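Local structure of macrolide export ATP-binding/permease protein MacB (Actinobacillus actinomycetemcomitans, 3FTJ) at residues A[3-12]-A[210-219]; A[105-114]-A[133-144]. The protein probably exports macrolides as the ATP-driven inner-membrane pump of the tripartite MacAB-TdeA efflux system, here represented by its periplasmic region. One frame throughout, in Å; residues are numbered along the deposited sequence.

Contact 1 of 2, residues A[3-12]-A[210-219]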
loop_
_atom_site.group_PDB
_atom_site.type_symbol
_atom_site.label_atom_id
_atom_site.label_comp_id
_atom_site.label_asym_id
_atom_site.label_seq_id
_atom_site.Cartn_x
_atom_site.Cartn_y
_atom_site.Cartn_z
ATOM N N LYS A 3 -16.244 -6.576 -22.580
ATOM C CA LYS A 3 -16.213 -6.473 -21.123
ATOM C C LYS A 3 -14.786 -6.525 -20.581
ATOM O O LYS A 3 -14.309 -5.562 -19.982
ATOM C CB LYS A 3 -17.060 -7.575 -20.483
ATOM C CG LYS A 3 -17.634 -7.207 -19.116
ATOM C CD LYS A 3 -16.541 -6.891 -18.102
ATOM C CE LYS A 3 -17.135 -6.492 -16.761
ATOM N NZ LYS A 3 -16.095 -6.031 -15.797
ATOM N N ILE A 4 -14.115 -7.656 -20.780
ATOM C CA ILE A 4 -12.732 -7.804 -20.342
ATOM C C ILE A 4 -11.847 -6.834 -21.121
ATOM O O ILE A 4 -10.949 -6.199 -20.565
ATOM C CB ILE A 4 -12.233 -9.242 -20.547
ATOM C CG1 ILE A 4 -13.227 -10.242 -19.962
ATOM C CG2 ILE A 4 -10.886 -9.434 -19.894
ATOM C CD1 ILE A 4 -12.723 -11.670 -19.977
ATOM N N LEU A 5 -12.122 -6.733 -22.417
ATOM C CA LEU A 5 -11.501 -5.746 -23.282
ATOM C C LEU A 5 -11.819 -4.368 -22.715
ATOM O O LEU A 5 -12.613 -4.249 -21.784
ATOM C CB LEU A 5 -12.104 -5.867 -24.686
ATOM C CG LEU A 5 -11.248 -5.777 -25.955
ATOM C CD1 LEU A 5 -12.130 -6.009 -27.176
ATOM C CD2 LEU A 5 -10.506 -4.452 -26.067
ATOM N N GLU A 6 -11.193 -3.334 -23.269
ATOM C CA GLU A 6 -11.588 -1.950 -22.997
ATOM C C GLU A 6 -11.813 -1.638 -21.519
ATOM O O GLU A 6 -12.449 -0.636 -21.190
ATOM C CB GLU A 6 -12.874 -1.614 -23.766
ATOM C CG GLU A 6 -12.731 -1.604 -25.279
ATOM C CD GLU A 6 -11.960 -0.398 -25.784
ATOM O OE1 GLU A 6 -12.030 -0.118 -27.001
ATOM O OE2 GLU A 6 -11.290 0.271 -24.965
ATOM N N ASN A 7 -11.296 -2.479 -20.630
ATOM C CA ASN A 7 -11.625 -2.348 -19.215
ATOM C C ASN A 7 -10.470 -2.595 -18.250
ATOM O O ASN A 7 -10.070 -1.683 -17.524
ATOM C CB ASN A 7 -12.828 -3.225 -18.867
ATOM C CG ASN A 7 -14.135 -2.650 -19.388
ATOM O OD1 ASN A 7 -14.672 -3.104 -20.399
ATOM N ND2 ASN A 7 -14.643 -1.629 -18.704
ATOM N N ILE A 8 -9.932 -3.814 -18.230
ATOM C CA ILE A 8 -8.818 -4.108 -17.334
ATOM C C ILE A 8 -7.664 -3.158 -17.608
ATOM O O ILE A 8 -6.705 -3.095 -16.841
ATOM C CB ILE A 8 -8.280 -5.539 -17.483
ATOM C CG1 ILE A 8 -9.400 -6.525 -17.798
ATOM C CG2 ILE A 8 -7.527 -5.948 -16.214
ATOM C CD1 ILE A 8 -8.923 -7.960 -17.810
ATOM N N ARG A 9 -7.765 -2.438 -18.722
ATOM C CA ARG A 9 -6.799 -1.408 -19.091
ATOM C C ARG A 9 -6.184 -0.691 -17.890
ATOM O O ARG A 9 -6.836 0.138 -17.249
ATOM C CB ARG A 9 -7.468 -0.376 -20.000
ATOM C CG ARG A 9 -7.514 -0.763 -21.459
ATOM C CD ARG A 9 -6.223 -0.370 -22.152
ATOM N NE ARG A 9 -6.343 -0.430 -23.604
ATOM C CZ ARG A 9 -7.055 0.425 -24.327
ATOM N NH1 ARG A 9 -7.725 1.408 -23.736
ATOM N NH2 ARG A 9 -7.106 0.293 -25.642
ATOM N N GLY A 10 -4.927 -1.014 -17.595
ATOM C CA GLY A 10 -4.169 -0.289 -16.594
ATOM C C GLY A 10 -4.321 -0.808 -15.178
ATOM O O GLY A 10 -3.579 -0.396 -14.284
ATOM N N ILE A 11 -5.282 -1.702 -14.962
ATOM C CA ILE A 11 -5.487 -2.282 -13.636
ATOM C C ILE A 11 -4.809 -3.649 -13.506
ATOM O O ILE A 11 -5.241 -4.632 -14.110
ATOM C CB ILE A 11 -6.993 -2.396 -13.264
ATOM C CG1 ILE A 11 -7.681 -1.028 -13.328
ATOM C CG2 ILE A 11 -7.162 -2.974 -11.866
ATOM C CD1 ILE A 11 -8.328 -0.721 -14.663
ATOM N N GLY A 12 -3.739 -3.695 -12.719
ATOM C CA GLY A 12 -3.050 -4.937 -12.427
ATOM C C GLY A 12 -2.313 -5.512 -13.619
ATOM O O GLY A 12 -1.998 -6.705 -13.651
ATOM N N ASN A 210 -4.020 -9.430 -9.596
ATOM C CA ASN A 210 -3.539 -8.734 -10.780
ATOM C C ASN A 210 -4.588 -8.775 -11.880
ATOM O O ASN A 210 -5.713 -9.226 -11.656
ATOM C CB ASN A 210 -2.219 -9.337 -11.268
ATOM C CG ASN A 210 -2.292 -10.836 -11.436
ATOM O OD1 ASN A 210 -3.367 -11.399 -11.632
ATOM N ND2 ASN A 210 -1.145 -11.494 -11.367
ATOM N N SER A 211 -4.217 -8.310 -13.068
ATOM C CA SER A 211 -5.115 -8.338 -14.220
ATOM C C SER A 211 -5.688 -9.738 -14.442
ATOM O O SER A 211 -6.897 -9.908 -14.599
ATOM C CB SER A 211 -4.381 -7.869 -15.473
ATOM O OG SER A 211 -5.289 -7.680 -16.541
ATOM N N ASP A 212 -4.815 -10.740 -14.440
ATOM C CA ASP A 212 -5.247 -12.119 -14.642
ATOM C C ASP A 212 -6.313 -12.559 -13.634
ATOM O O ASP A 212 -7.263 -13.257 -13.994
ATOM C CB ASP A 212 -4.056 -13.075 -14.590
ATOM C CG ASP A 212 -4.454 -14.509 -14.881
ATOM O OD1 ASP A 212 -4.910 -14.779 -16.018
ATOM O OD2 ASP A 212 -4.316 -15.364 -13.972
ATOM N N THR A 213 -6.150 -12.157 -12.374
ATOM C CA THR A 213 -7.124 -12.473 -11.331
ATOM C C THR A 213 -8.492 -11.864 -11.622
ATOM O O THR A 213 -9.509 -12.544 -11.533
ATOM C CB THR A 213 -6.664 -11.985 -9.944
ATOM O OG1 THR A 213 -5.587 -12.805 -9.481
ATOM C CG2 THR A 213 -7.814 -12.064 -8.949
ATOM N N ILE A 214 -8.513 -10.579 -11.967
ATOM C CA ILE A 214 -9.765 -9.914 -12.319
ATOM C C ILE A 214 -10.460 -10.653 -13.456
ATOM O O ILE A 214 -11.637 -10.995 -13.358
ATOM C CB ILE A 214 -9.543 -8.447 -12.734
ATOM C CG1 ILE A 214 -9.020 -7.619 -11.556
ATOM C CG2 ILE A 214 -10.836 -7.842 -13.271
ATOM C CD1 ILE A 214 -8.694 -6.187 -11.936
ATOM N N LYS A 215 -9.728 -10.906 -14.535
ATOM C CA LYS A 215 -10.293 -11.617 -15.677
ATOM C C LYS A 215 -10.845 -12.982 -15.272
ATOM O O LYS A 215 -11.945 -13.364 -15.669
ATOM C CB LYS A 215 -9.252 -11.795 -16.780
ATOM C CG LYS A 215 -9.823 -12.425 -18.035
ATOM C CD LYS A 215 -8.739 -12.805 -19.026
ATOM C CE LYS A 215 -7.897 -13.952 -18.497
ATOM N NZ LYS A 215 -7.365 -14.810 -19.597
ATOM N N GLN A 216 -10.073 -13.713 -14.475
ATOM C CA GLN A 216 -10.467 -15.052 -14.065
ATOM C C GLN A 216 -11.727 -14.998 -13.204
ATOM O O GLN A 216 -12.560 -15.904 -13.239
ATOM C CB GLN A 216 -9.326 -15.748 -13.325
ATOM C CG GLN A 216 -9.516 -17.241 -13.173
ATOM C CD GLN A 216 -8.357 -17.906 -12.462
ATOM O OE1 GLN A 216 -7.195 -17.558 -12.683
ATOM N NE2 GLN A 216 -8.666 -18.875 -11.604
ATOM N N THR A 217 -11.869 -13.921 -12.441
ATOM C CA THR A 217 -13.064 -13.724 -11.636
ATOM C C THR A 217 -14.281 -13.463 -12.523
ATOM O O THR A 217 -15.358 -14.007 -12.284
ATOM C CB THR A 217 -12.899 -12.549 -10.655
ATOM O OG1 THR A 217 -11.894 -12.873 -9.688
ATOM C CG2 THR A 217 -14.212 -12.273 -9.939
ATOM N N ILE A 218 -14.111 -12.632 -13.547
ATOM C CA ILE A 218 -15.228 -12.283 -14.417
ATOM C C ILE A 218 -15.694 -13.490 -15.226
ATOM O O ILE A 218 -16.890 -13.695 -15.416
ATOM C CB ILE A 218 -14.889 -11.107 -15.360
ATOM C CG1 ILE A 218 -14.410 -9.904 -14.548
ATOM C CG2 ILE A 218 -16.103 -10.727 -16.185
ATOM C CD1 ILE A 218 -14.281 -8.638 -15.348
ATOM N N GLU A 219 -14.744 -14.295 -15.688
ATOM C CA GLU A 219 -15.064 -15.487 -16.458
ATOM C C GLU A 219 -15.849 -16.502 -15.626
ATOM O O GLU A 219 -16.724 -17.197 -16.142
ATOM C CB GLU A 219 -13.784 -16.121 -17.001
ATOM C CG GLU A 219 -12.981 -15.194 -17.902
ATOM C CD GLU A 219 -11.656 -15.800 -18.334
ATOM O OE1 GLU A 219 -11.035 -16.513 -17.511
ATOM O OE2 GLU A 219 -11.235 -15.555 -19.491
HETATM O O HOH W 1 -1.711 -10.055 -14.438
#

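Contact 2 of 2, residues A[105-114]-A[133-144]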
loop_
_atom_site.group_PDB
_atom_site.type_symbol
_atom_site.label_atom_id
_atom_site.label_comp_id
_atom_site.label_asym_id
_atom_site.label_seq_id
_atom_site.Cartn_x
_atom_site.Cartn_y
_atom_site.Cartn_z
ATOM N N GLN A 105 8.525 10.732 11.046
ATOM C CA GLN A 105 7.100 10.907 11.298
ATOM C C GLN A 105 6.561 12.000 10.394
ATOM O O GLN A 105 6.291 13.125 10.825
ATOM C CB GLN A 105 6.840 11.212 12.771
ATOM C CG GLN A 105 7.110 10.006 13.659
ATOM C CD GLN A 105 7.273 10.364 15.130
ATOM O OE1 GLN A 105 8.073 9.760 15.831
ATOM N NE2 GLN A 105 6.513 11.347 15.598
ATOM N N VAL A 106 6.455 11.665 9.117
ATOM C CA VAL A 106 5.913 12.582 8.131
ATOM C C VAL A 106 4.736 11.906 7.468
ATOM O O VAL A 106 4.682 10.679 7.385
ATOM C CB VAL A 106 6.960 12.965 7.050
ATOM C CG1 VAL A 106 8.108 13.780 7.669
ATOM C CG2 VAL A 106 7.490 11.724 6.352
ATOM N N VAL A 107 3.789 12.699 6.995
ATOM C CA VAL A 107 2.618 12.124 6.375
ATOM C C VAL A 107 2.268 12.830 5.078
ATOM O O VAL A 107 2.466 14.042 4.932
ATOM C CB VAL A 107 1.414 12.108 7.366
ATOM C CG1 VAL A 107 1.058 13.507 7.814
ATOM C CG2 VAL A 107 0.227 11.432 6.729
ATOM N N VAL A 108 1.775 12.055 4.121
ATOM C CA VAL A 108 1.246 12.612 2.886
ATOM C C VAL A 108 -0.276 12.465 2.908
ATOM O O VAL A 108 -0.794 11.373 3.124
ATOM C CB VAL A 108 1.855 11.919 1.642
ATOM C CG1 VAL A 108 1.151 12.368 0.375
ATOM C CG2 VAL A 108 3.362 12.203 1.556
ATOM N N LEU A 109 -0.993 13.568 2.702
ATOM C CA LEU A 109 -2.447 13.548 2.772
ATOM C C LEU A 109 -3.125 13.212 1.447
ATOM O O LEU A 109 -2.621 13.501 0.362
ATOM C CB LEU A 109 -2.988 14.877 3.293
ATOM C CG LEU A 109 -2.557 15.302 4.693
ATOM C CD1 LEU A 109 -3.351 16.534 5.103
ATOM C CD2 LEU A 109 -2.768 14.175 5.681
ATOM N N ASP A 110 -4.282 12.584 1.574
ATOM C CA ASP A 110 -5.213 12.381 0.481
ATOM C C ASP A 110 -5.865 13.727 0.156
ATOM O O ASP A 110 -5.961 14.601 1.014
ATOM C CB ASP A 110 -6.275 11.394 0.967
ATOM C CG ASP A 110 -7.224 10.983 -0.099
ATOM O OD1 ASP A 110 -7.219 9.783 -0.458
ATOM O OD2 ASP A 110 -7.982 11.856 -0.571
ATOM N N GLU A 111 -6.309 13.896 -1.083
ATOM C CA GLU A 111 -7.003 15.111 -1.489
ATOM C C GLU A 111 -8.173 15.385 -0.551
ATOM O O GLU A 111 -8.311 16.480 0.005
ATOM C CB GLU A 111 -7.516 14.957 -2.921
ATOM C CG GLU A 111 -7.824 16.251 -3.624
ATOM C CD GLU A 111 -6.589 16.881 -4.232
ATOM O OE1 GLU A 111 -5.561 16.959 -3.524
ATOM O OE2 GLU A 111 -6.648 17.301 -5.412
ATOM N N SER A 112 -9.013 14.376 -0.363
ATOM C CA SER A 112 -10.194 14.538 0.470
ATOM C C SER A 112 -9.853 14.627 1.960
ATOM O O SER A 112 -10.620 15.192 2.743
ATOM C CB SER A 112 -11.211 13.426 0.198
ATOM O OG SER A 112 -10.606 12.150 0.301
ATOM N N ALA A 113 -8.703 14.080 2.350
ATOM C CA ALA A 113 -8.242 14.210 3.730
ATOM C C ALA A 113 -7.846 15.661 3.997
ATOM O O ALA A 113 -8.229 16.241 5.018
ATOM C CB ALA A 113 -7.066 13.270 4.008
ATOM N N LYS A 114 -7.086 16.241 3.070
ATOM C CA LYS A 114 -6.691 17.642 3.157
ATOM C C LYS A 114 -7.924 18.532 3.322
ATOM O O LYS A 114 -7.972 19.391 4.202
ATOM C CB LYS A 114 -5.901 18.041 1.910
ATOM C CG LYS A 114 -5.215 19.395 1.993
ATOM C CD LYS A 114 -6.173 20.543 1.687
ATOM C CE LYS A 114 -5.538 21.886 2.030
ATOM N NZ LYS A 114 -6.359 23.056 1.580
ATOM N N ARG A 133 0.442 10.035 18.475
ATOM C CA ARG A 133 1.746 10.189 17.834
ATOM C C ARG A 133 1.715 11.297 16.776
ATOM O O ARG A 133 0.934 11.230 15.834
ATOM C CB ARG A 133 2.175 8.858 17.210
ATOM C CG ARG A 133 3.358 8.960 16.259
ATOM C CD ARG A 133 4.660 8.877 17.005
ATOM N NE ARG A 133 4.739 7.644 17.784
ATOM C CZ ARG A 133 5.784 7.304 18.530
ATOM N NH1 ARG A 133 6.840 8.103 18.590
ATOM N NH2 ARG A 133 5.777 6.169 19.209
ATOM N N PRO A 134 2.563 12.328 16.934
ATOM C CA PRO A 134 2.580 13.462 16.005
ATOM C C PRO A 134 3.318 13.194 14.692
ATOM O O PRO A 134 4.443 12.696 14.709
ATOM C CB PRO A 134 3.314 14.531 16.819
ATOM C CG PRO A 134 4.306 13.743 17.568
ATOM C CD PRO A 134 3.451 12.583 18.079
ATOM N N PHE A 135 2.680 13.539 13.578
ATOM C CA PHE A 135 3.273 13.458 12.246
ATOM C C PHE A 135 3.201 14.818 11.580
ATOM O O PHE A 135 2.198 15.528 11.717
ATOM C CB PHE A 135 2.497 12.479 11.363
ATOM C CG PHE A 135 2.679 11.047 11.734
ATOM C CD1 PHE A 135 1.957 10.492 12.775
ATOM C CD2 PHE A 135 3.555 10.242 11.026
ATOM C CE1 PHE A 135 2.122 9.162 13.120
ATOM C CE2 PHE A 135 3.712 8.906 11.358
ATOM C CZ PHE A 135 2.999 8.368 12.409
ATOM N N ARG A 136 4.248 15.168 10.838
ATOM C CA ARG A 136 4.265 16.424 10.090
ATOM C C ARG A 136 3.816 16.222 8.641
ATOM O O ARG A 136 4.337 15.357 7.940
ATOM C CB ARG A 136 5.662 17.052 10.140
ATOM C CG ARG A 136 5.834 18.250 9.235
ATOM C CD ARG A 136 7.158 18.955 9.514
ATOM N NE ARG A 136 8.301 18.048 9.410
ATOM C CZ ARG A 136 8.930 17.768 8.274
ATOM N NH1 ARG A 136 8.521 18.324 7.140
ATOM N NH2 ARG A 136 9.966 16.937 8.264
ATOM N N VAL A 137 2.837 17.009 8.204
ATOM C CA VAL A 137 2.327 16.934 6.839
ATOM C C VAL A 137 3.335 17.500 5.832
ATOM O O VAL A 137 3.713 18.671 5.911
ATOM C CB VAL A 137 0.989 17.683 6.708
ATOM C CG1 VAL A 137 0.459 17.577 5.283
ATOM C CG2 VAL A 137 -0.022 17.124 7.693
ATOM N N ILE A 138 3.775 16.669 4.891
ATOM C CA ILE A 138 4.798 17.103 3.945
ATOM C C ILE A 138 4.249 17.278 2.528
ATOM O O ILE A 138 4.895 17.891 1.676
ATOM C CB ILE A 138 6.025 16.137 3.910
ATOM C CG1 ILE A 138 5.602 14.720 3.505
ATOM C CG2 ILE A 138 6.742 16.112 5.246
ATOM C CD1 ILE A 138 6.779 13.833 3.090
ATOM N N GLY A 139 3.052 16.758 2.277
ATOM C CA GLY A 139 2.492 16.819 0.944
ATOM C C GLY A 139 1.061 16.331 0.847
ATOM O O GLY A 139 0.461 15.907 1.845
ATOM N N VAL A 140 0.527 16.389 -0.374
ATOM C CA VAL A 140 -0.850 16.017 -0.671
ATOM C C VAL A 140 -0.899 15.352 -2.039
ATOM O O VAL A 140 -0.278 15.837 -2.985
ATOM C CB VAL A 140 -1.763 17.262 -0.721
ATOM C CG1 VAL A 140 -3.207 16.864 -1.003
ATOM C CG2 VAL A 140 -1.674 18.035 0.573
ATOM N N VAL A 141 -1.628 14.245 -2.145
ATOM C CA VAL A 141 -1.797 13.558 -3.422
ATOM C C VAL A 141 -3.274 13.470 -3.794
ATOM O O VAL A 141 -4.149 13.659 -2.946
ATOM C CB VAL A 141 -1.226 12.126 -3.387
ATOM C CG1 VAL A 141 0.295 12.151 -3.300
ATOM C CG2 VAL A 141 -1.825 11.336 -2.227
ATOM N N SER A 142 -3.555 13.200 -5.064
ATOM C CA SER A 142 -4.925 12.937 -5.482
ATOM C C SER A 142 -5.372 11.630 -4.830
ATOM O O SER A 142 -4.538 10.817 -4.430
ATOM C CB SER A 142 -5.006 12.825 -6.998
ATOM O OG SER A 142 -4.232 11.733 -7.454
ATOM N N ASP A 143 -6.675 11.417 -4.706
ATOM C CA ASP A 143 -7.147 10.227 -4.000
ATOM C C ASP A 143 -7.475 9.032 -4.892
ATOM O O ASP A 143 -7.454 9.128 -6.119
ATOM C CB ASP A 143 -8.328 10.553 -3.083
ATOM C CG ASP A 143 -9.178 11.677 -3.602
ATOM O OD1 ASP A 143 -9.397 11.735 -4.829
ATOM O OD2 ASP A 143 -9.628 12.501 -2.780
ATOM N N GLN A 144 -7.771 7.905 -4.251
ATOM C CA GLN A 144 -8.069 6.664 -4.949
ATOM C C GLN A 144 -9.368 6.757 -5.739
ATOM O O GLN A 144 -10.455 6.746 -5.161
ATOM C CB GLN A 144 -8.145 5.504 -3.956
ATOM C CG GLN A 144 -6.815 5.144 -3.308
ATOM C CD GLN A 144 -5.771 4.707 -4.322
ATOM O OE1 GLN A 144 -5.626 5.313 -5.383
ATOM N NE2 GLN A 144 -5.031 3.653 -3.995
#

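Contact 1 of 2, residues A[3-12]-A[210-219]
Ile4, Ile8 and Ile11 of the loop at the start of the periplasmic region pack against helix 211-219 at its end, a loop-on-helix contact that brings the two chain termini together. Ser211, Ile214, Lys215 and Ile218, spaced three or four residues apart, form the helix stripe that receives them, and isoleucines suit a stripe made largely of the Ile214 and Ile218 side chains and the methylenes of Lys215. Both branches of Ile4 reach the methylene stem of Lys215, CD1 lying 3.6 Å from its CG. Since CG of Lys215 is anti to the backbone N (chi1 -175°), the stem runs past the loop while NZ makes a long salt bridge to Glu219. Ile8 CD1 comes 4.0 Å from Lys215 CB, and Ile11 meets Ile214 at about a right angle, CG2 to CD1 3.6 Å. Farther along, the end of the Lys3 chain passes slantwise by Ile218, CE 3.8 Å from CD1 and the charged NZ nearer still. A type II turn from Ile8 to Ile11, with Gly10 at positive phi, leads into the polar end of the contact. There Ser211 N donates to Gly12 O (2.8 Å); glycine suits the positive phi of Gly12 and the close backbones, its CA 4.2 Å from Asn210 CA. Asn210 is the N-cap of the helix: its ND2 is bonded to Glu190, and its OD1 accepts from Thr213 N at 3.0 Å, nearly in line with the side-chain C=O.

Contact 2 of 2, residues A[105-114]-A[133-144]
Strands 106-110 and 133-141 run parallel in the mixed sheet of the MacB-like periplasmic core domain, their axes twisted by 51°, and a beta bulge sets Ile138 and Gly139 opposite Val108. Arg136 N, Val107 N, Ile138 N, Leu109 N and Val141 N donate in turn across the pair; the bond from Ile138 N to Val107 O is 2.9 Å. Valines dominate because beta-branched side chains favour extended backbone, and Gly139 tolerates the fully stretched conformation just after the bulge. On one face, Ile138 lodges between two neighbours: its CG2 lies 3.6 Å from Val106 CG1, and its CG1 3.9 Å from Val108 CG2. Val108 also crosses Val141 at about a right angle, and Leu94 and Leu95 cover this side. Arg136 runs alongside Val106, whose CG1 sits over one face of the guanidinium, 3.7 Å from NH2. The other face carries Val107, Leu109, Val137 and Val140; Leu109 CG meets Val137 CG1 at 3.8 Å, and Leu156 and Val128 add to the apolar layer. Where strand 106-110 gives way to helix 111-118, Asp110 is the N-cap: OD2, less surely placed, accepts from Ser112 N, and OD1 is bonded to Asn155. At the far end Gln105 CG, beside the backbone N (chi1 -70°), comes over one face of the Phe135 ring, offset toward the rim. The extended chain beyond carries the amide on to strand 133-141, where NE2 donates to Pro134 O at 2.6 Å, in both the carbonyl and amide planes.

How the contacts relate
From the N terminus, residues 3-12 lead into strand 15-20, and helix 211-219, near the other end of the chain, packs back against them, so contact 1 closes a loop over almost the whole chain. Contact 2 is nested inside it: strand 106-110, helix 111-118, strand 127-130 and strand 133-141 follow one another, closing a much shorter loop. The two do not touch, with centres 31 Å apart and nearest atoms about 10 Å apart. Long strand 49-64 connects their surroundings, pairing with strand 127-130 beside contact 2 and with strand 175-180, itself next to strand 15-20. Contact 1 thus joins the two ends of the periplasmic region, contact 2 neighbours within its sheet.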